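Local coordinates for protein serine acetyltransferase 1, putative (Entamoeba histolytica, PDB 7BW9) that probably transfers an acetyl group to L-serine in cysteine biosynthesis and is seen here with cysteine bound, at residues 229-234 against 247-252; 252-257 against 264-269. All coordinates share one frame; numbering follows the deposited sequence.

Interaction 1: 229-234 against 247-252; sequences FVVIGA and NVKIGA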
loop_
_atom_site.group_PDB
_atom_site.type_symbol
_atom_site.label_atom_id
_atom_site.label_comp_id
_atom_site.label_asym_id
_atom_site.label_seq_id
_atom_site.Cartn_x
_atom_site.Cartn_y
_atom_site.Cartn_z
ATOM N N PHE A 229 -7.364 15.436 21.223
ATOM C CA PHE A 229 -6.218 16.284 20.881
ATOM C C PHE A 229 -4.886 15.539 20.975
ATOM O O PHE A 229 -3.843 16.149 21.207
ATOM C CB PHE A 229 -6.194 17.557 21.741
ATOM C CG PHE A 229 -7.499 18.307 21.726
ATOM C CD1 PHE A 229 -7.842 19.089 20.638
ATOM C CD2 PHE A 229 -8.391 18.211 22.791
ATOM C CE1 PHE A 229 -9.063 19.776 20.598
ATOM C CE2 PHE A 229 -9.612 18.887 22.769
ATOM C CZ PHE A 229 -9.948 19.670 21.662
ATOM N N VAL A 230 -4.890 14.227 20.766
ATOM C CA VAL A 230 -3.654 13.444 20.779
ATOM C C VAL A 230 -3.023 13.482 19.395
ATOM O O VAL A 230 -3.719 13.323 18.384
ATOM C CB VAL A 230 -3.932 11.999 21.229
ATOM C CG1 VAL A 230 -2.694 11.091 21.016
ATOM C CG2 VAL A 230 -4.365 11.980 22.689
ATOM N N VAL A 231 -1.703 13.695 19.338
ATOM C CA VAL A 231 -0.933 13.629 18.093
ATOM C C VAL A 231 0.070 12.489 18.208
ATOM O O VAL A 231 0.837 12.426 19.179
ATOM C CB VAL A 231 -0.201 14.950 17.791
ATOM C CG1 VAL A 231 0.594 14.825 16.505
ATOM C CG2 VAL A 231 -1.161 16.125 17.723
ATOM N N ILE A 232 0.090 11.599 17.220
ATOM C CA ILE A 232 1.009 10.463 17.226
ATOM C C ILE A 232 1.888 10.521 15.984
ATOM O O ILE A 232 1.405 10.337 14.854
ATOM C CB ILE A 232 0.277 9.126 17.330
ATOM C CG1 ILE A 232 -0.757 9.205 18.455
ATOM C CG2 ILE A 232 1.278 8.017 17.604
ATOM C CD1 ILE A 232 -1.617 7.977 18.580
ATOM N N GLY A 233 3.194 10.750 16.208
ATOM C CA GLY A 233 4.136 10.952 15.128
ATOM C C GLY A 233 4.546 9.668 14.420
ATOM O O GLY A 233 4.346 8.567 14.916
ATOM N N ALA A 234 5.147 9.847 13.239
ATOM C CA ALA A 234 5.415 8.745 12.320
ATOM C C ALA A 234 6.131 7.590 13.004
ATOM O O ALA A 234 7.055 7.791 13.794
ATOM C CB ALA A 234 6.253 9.246 11.145
ATOM N N ASN A 247 -4.510 15.563 25.021
ATOM C CA ASN A 247 -3.458 16.571 24.845
ATOM C C ASN A 247 -2.053 15.973 24.956
ATOM O O ASN A 247 -1.122 16.633 25.422
ATOM C CB ASN A 247 -3.619 17.731 25.838
ATOM C CG ASN A 247 -4.912 18.505 25.637
ATOM O OD1 ASN A 247 -5.794 18.502 26.499
ATOM N ND2 ASN A 247 -5.024 19.178 24.501
ATOM N N VAL A 248 -1.883 14.728 24.525
ATOM C CA VAL A 248 -0.590 14.052 24.526
ATOM C C VAL A 248 -0.036 14.101 23.109
ATOM O O VAL A 248 -0.780 13.901 22.136
ATOM C CB VAL A 248 -0.723 12.605 25.032
ATOM C CG1 VAL A 248 0.534 11.774 24.695
ATOM C CG2 VAL A 248 -0.996 12.601 26.532
ATOM N N LYS A 249 1.246 14.445 22.989
ATOM C CA LYS A 249 1.985 14.396 21.729
ATOM C C LYS A 249 3.037 13.295 21.827
ATOM O O LYS A 249 3.885 13.316 22.731
ATOM C CB LYS A 249 2.653 15.734 21.421
ATOM C CG LYS A 249 1.830 16.959 21.784
ATOM C CD LYS A 249 0.918 17.369 20.645
ATOM C CE LYS A 249 0.143 18.653 20.953
ATOM N NZ LYS A 249 0.988 19.884 20.841
ATOM N N ILE A 250 2.984 12.332 20.919
ATOM C CA ILE A 250 3.933 11.222 20.919
ATOM C C ILE A 250 4.893 11.394 19.746
ATOM O O ILE A 250 4.468 11.492 18.584
ATOM C CB ILE A 250 3.208 9.873 20.887
ATOM C CG1 ILE A 250 2.385 9.714 22.168
ATOM C CG2 ILE A 250 4.206 8.728 20.710
ATOM C CD1 ILE A 250 1.260 8.713 22.066
ATOM N N GLY A 251 6.187 11.461 20.057
ATOM C CA GLY A 251 7.188 11.661 19.035
ATOM C C GLY A 251 7.362 10.442 18.146
ATOM O O GLY A 251 6.958 9.330 18.468
ATOM N N ALA A 252 8.007 10.672 17.007
ATOM C CA ALA A 252 8.211 9.625 16.016
ATOM C C ALA A 252 8.968 8.436 16.593
ATOM O O ALA A 252 9.844 8.596 17.438
ATOM C CB ALA A 252 8.972 10.189 14.817
#
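Lys249 folds its aliphatic chain against Val231 where two successive coils of the left-handed beta-helix stack in register. CB and CG of Lys249 carry the chain off the strand on the face it shares with Val231. A bend at chi2 (-88°) then turns CD back, 3.8 Å from CG2 of Val231 and 3.9 Å from CB of Val231. Beyond CD the chain leads away from this methyl, CE and then NZ lying progressively farther from CG2 of Val231. Beneath this packing the backbones run parallel, their end-to-end directions 2° apart, and three bonds join them: Val231 N to Val248 O, Ile250 N to Val231 O (2.8 Å, 171° at the hydrogen) and Gly233 N to Ile250 O. Val231 thus uses both its N-H and its carbonyl, as every second residue of a parallel ladder does toward one neighbouring strand. On the other face Ile232 and Ile250 lie side by side, CG1 of Ile232 being 4.2 Å from CD1 of Ile250. At the turn before the strands Asn247 lies beside Phe229, though the details of this approach are doubtful because the asparagine has two conformers. Strand 231-232 sits between 197-198 and 249-250 in one wall of the beta-helix, with Ser208 and Phe209 of the second subunit packing on Val231 and Lys249.

Interaction 2: 252-257 against 264-269; sequences ANCWIT and QIVFIS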
loop_
_atom_site.group_PDB
_atom_site.type_symbol
_atom_site.label_atom_id
_atom_site.label_comp_id
_atom_site.label_asym_id
_atom_site.label_seq_id
_atom_site.Cartn_x
_atom_site.Cartn_y
_atom_site.Cartn_z
ATOM N N ALA A 252 8.007 10.672 17.007
ATOM C CA ALA A 252 8.211 9.625 16.016
ATOM C C ALA A 252 8.968 8.436 16.593
ATOM O O ALA A 252 9.844 8.596 17.438
ATOM C CB ALA A 252 8.972 10.189 14.817
ATOM N N ASN A 253 8.609 7.237 16.135
ATOM C CA ASN A 253 9.290 5.976 16.419
ATOM C C ASN A 253 9.223 5.555 17.883
ATOM O O ASN A 253 9.866 4.572 18.257
ATOM C CB ASN A 253 10.759 6.011 15.956
ATOM C CG ASN A 253 10.882 5.761 14.479
ATOM O OD1 ASN A 253 9.869 5.530 13.801
ATOM N ND2 ASN A 253 12.108 5.798 13.958
ATOM N N CYS A 254 8.438 6.241 18.711
ATOM C CA CYS A 254 8.259 5.821 20.099
ATOM C C CYS A 254 7.659 4.424 20.201
ATOM O O CYS A 254 6.846 4.000 19.372
ATOM C CB CYS A 254 7.355 6.800 20.846
ATOM S SG CYS A 254 8.230 8.250 21.434
ATOM N N TRP A 255 8.032 3.725 21.260
ATOM C CA TRP A 255 7.438 2.439 21.603
ATOM C C TRP A 255 6.749 2.606 22.953
ATOM O O TRP A 255 7.417 2.689 23.982
ATOM C CB TRP A 255 8.507 1.356 21.617
ATOM C CG TRP A 255 8.056 0.025 22.065
ATOM C CD1 TRP A 255 7.019 -0.703 21.570
ATOM C CD2 TRP A 255 8.650 -0.768 23.100
ATOM N NE1 TRP A 255 6.924 -1.906 22.240
ATOM C CE2 TRP A 255 7.922 -1.969 23.178
ATOM C CE3 TRP A 255 9.735 -0.576 23.966
ATOM C CZ2 TRP A 255 8.237 -2.978 24.098
ATOM C CZ3 TRP A 255 10.047 -1.575 24.878
ATOM C CH2 TRP A 255 9.298 -2.760 24.937
ATOM N N ILE A 256 5.418 2.680 22.944
ATOM C CA ILE A 256 4.608 2.943 24.133
ATOM C C ILE A 256 3.895 1.659 24.527
ATOM O O ILE A 256 3.165 1.073 23.720
ATOM C CB ILE A 256 3.573 4.057 23.894
ATOM C CG1 ILE A 256 4.204 5.326 23.306
ATOM C CG2 ILE A 256 2.802 4.347 25.176
ATOM C CD1 ILE A 256 5.170 6.005 24.217
ATOM N N THR A 257 4.082 1.238 25.774
ATOM C CA THR A 257 3.449 0.032 26.295
ATOM C C THR A 257 2.826 0.267 27.666
ATOM O O THR A 257 2.380 -0.694 28.301
ATOM C CB THR A 257 4.458 -1.124 26.386
ATOM O OG1 THR A 257 5.650 -0.661 27.031
ATOM C CG2 THR A 257 4.807 -1.673 25.000
ATOM N N GLN A 264 1.059 15.303 28.393
ATOM C CA GLN A 264 2.430 14.820 28.280
ATOM C C GLN A 264 2.952 14.927 26.852
ATOM O O GLN A 264 2.230 14.643 25.891
ATOM C CB GLN A 264 2.529 13.359 28.717
ATOM C CG GLN A 264 2.150 13.093 30.145
ATOM C CD GLN A 264 3.028 13.849 31.092
ATOM O OE1 GLN A 264 4.174 13.477 31.322
ATOM N NE2 GLN A 264 2.506 14.939 31.632
ATOM N N ILE A 265 4.221 15.306 26.723
ATOM C CA ILE A 265 4.993 15.124 25.497
ATOM C C ILE A 265 5.913 13.930 25.704
ATOM O O ILE A 265 6.665 13.894 26.684
ATOM C CB ILE A 265 5.820 16.374 25.159
ATOM C CG1 ILE A 265 4.937 17.618 25.060
ATOM C CG2 ILE A 265 6.604 16.148 23.877
ATOM C CD1 ILE A 265 5.715 18.868 24.703
ATOM N N VAL A 266 5.807 12.938 24.825
ATOM C CA VAL A 266 6.592 11.676 24.942
ATOM C C VAL A 266 7.533 11.564 23.745
ATOM O O VAL A 266 7.088 11.786 22.621
ATOM C CB VAL A 266 5.659 10.461 25.044
ATOM C CG1 VAL A 266 6.415 9.180 25.302
ATOM C CG2 VAL A 266 4.583 10.669 26.088
ATOM N N PHE A 267 8.776 11.180 24.001
ATOM C CA PHE A 267 9.792 11.103 22.928
ATOM C C PHE A 267 10.881 10.098 23.305
ATOM O O PHE A 267 11.086 9.835 24.495
ATOM C CB PHE A 267 10.414 12.489 22.748
ATOM C CG PHE A 267 10.869 13.121 24.036
ATOM C CD1 PHE A 267 9.975 13.787 24.859
ATOM C CD2 PHE A 267 12.182 13.016 24.452
ATOM C CE1 PHE A 267 10.391 14.354 26.053
ATOM C CE2 PHE A 267 12.596 13.571 25.651
ATOM C CZ PHE A 267 11.703 14.244 26.449
ATOM N N ILE A 268 11.593 9.600 22.294
ATOM C CA ILE A 268 12.744 8.674 22.507
ATOM C C ILE A 268 13.791 9.421 23.349
ATOM O O ILE A 268 14.038 10.598 23.082
ATOM C CB ILE A 268 13.262 8.135 21.159
ATOM C CG1 ILE A 268 12.207 7.246 20.492
ATOM C CG2 ILE A 268 14.586 7.413 21.341
ATOM C CD1 ILE A 268 12.253 7.225 18.991
ATOM N N SER A 269 14.412 8.732 24.301
ATOM C CA SER A 269 15.275 9.391 25.286
ATOM C C SER A 269 16.551 9.952 24.673
ATOM O O SER A 269 17.093 10.941 25.181
ATOM C CB SER A 269 15.652 8.420 26.412
ATOM O OG SER A 269 14.504 7.798 26.974
HETATM O O HOH W 1 10.491 10.262 19.538
#
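Apolar contacts join Ile256, Cys254 and Asn253 to Val266 and Ile268. Ile256 and Val266 reach toward each other tip to tip, with CD1 of Ile256 3.6 Å from CG1 of Val266. The bend of the isoleucine at chi2 (-65°) directs CD1 to that methyl. Ile268 extends the other way along 252-257, its CD1 3.6 Å from Asn253 CB, and its CG1 lies 4.2 Å from the sulfur of Cys254.

Side chains also make van der Waals contact with backbone. The sulfur of Cys254 lies against the chain as the strand ends, 3.6 Å from Phe267 CA and 3.7 Å from Ile268 N. CD1 of Ile268 in turn sits 3.2 Å from the carbonyl oxygen of Ala252.

The two segments belong to different walls of the left-handed beta-helix, whose triangular coils come from hexapeptide repeats. Strand 255-256 is the last within this chain in one wall and 264-267 the last in another, and the touching parts run 106° apart. The side chains of Ile256 and Val266 are both buried, Ile256 also touching Ile242 and Val266 Ile260, consistent with a meeting across the interior of the last coil.

Polar contact is made through one water, which donates to Ala252 O at 2.8 Å, the same oxygen that CD1 of Ile268 touches, and accepts from Ile268 N at 3.0 Å. It joins the two backbones where they are not directly hydrogen-bonded to each other. Among contacts between chains, residues 264-267 pair in an antiparallel ladder with a strand of the third subunit, continuing the sheet across that interface, while Ile268 packs on Trp255 of the second subunit.

How the interactions relate
Interaction 1 stacks two coils within one wall, whereas interaction 2 joins two walls at the end of the beta-helix; their centres are about 9 Å apart. Ala252 belongs to both, closing 247-252 and opening 252-257. Strand 264-267 continues the sheet of interaction 1 beyond 249-250: Gly251 N lies 2.7 Å from Val266 O, a probable hydrogen bond, and Val248 CG1 packs 3.5 Å from Gln264 O. At the turn, Asn253 N is 2.9 Å from Ala234 O, also probably bonded. A bound cysteine lies about 9 Å from the Ala234 side chain and about 11 Å from that of Ala252, placing both contacts outside its immediate pocket.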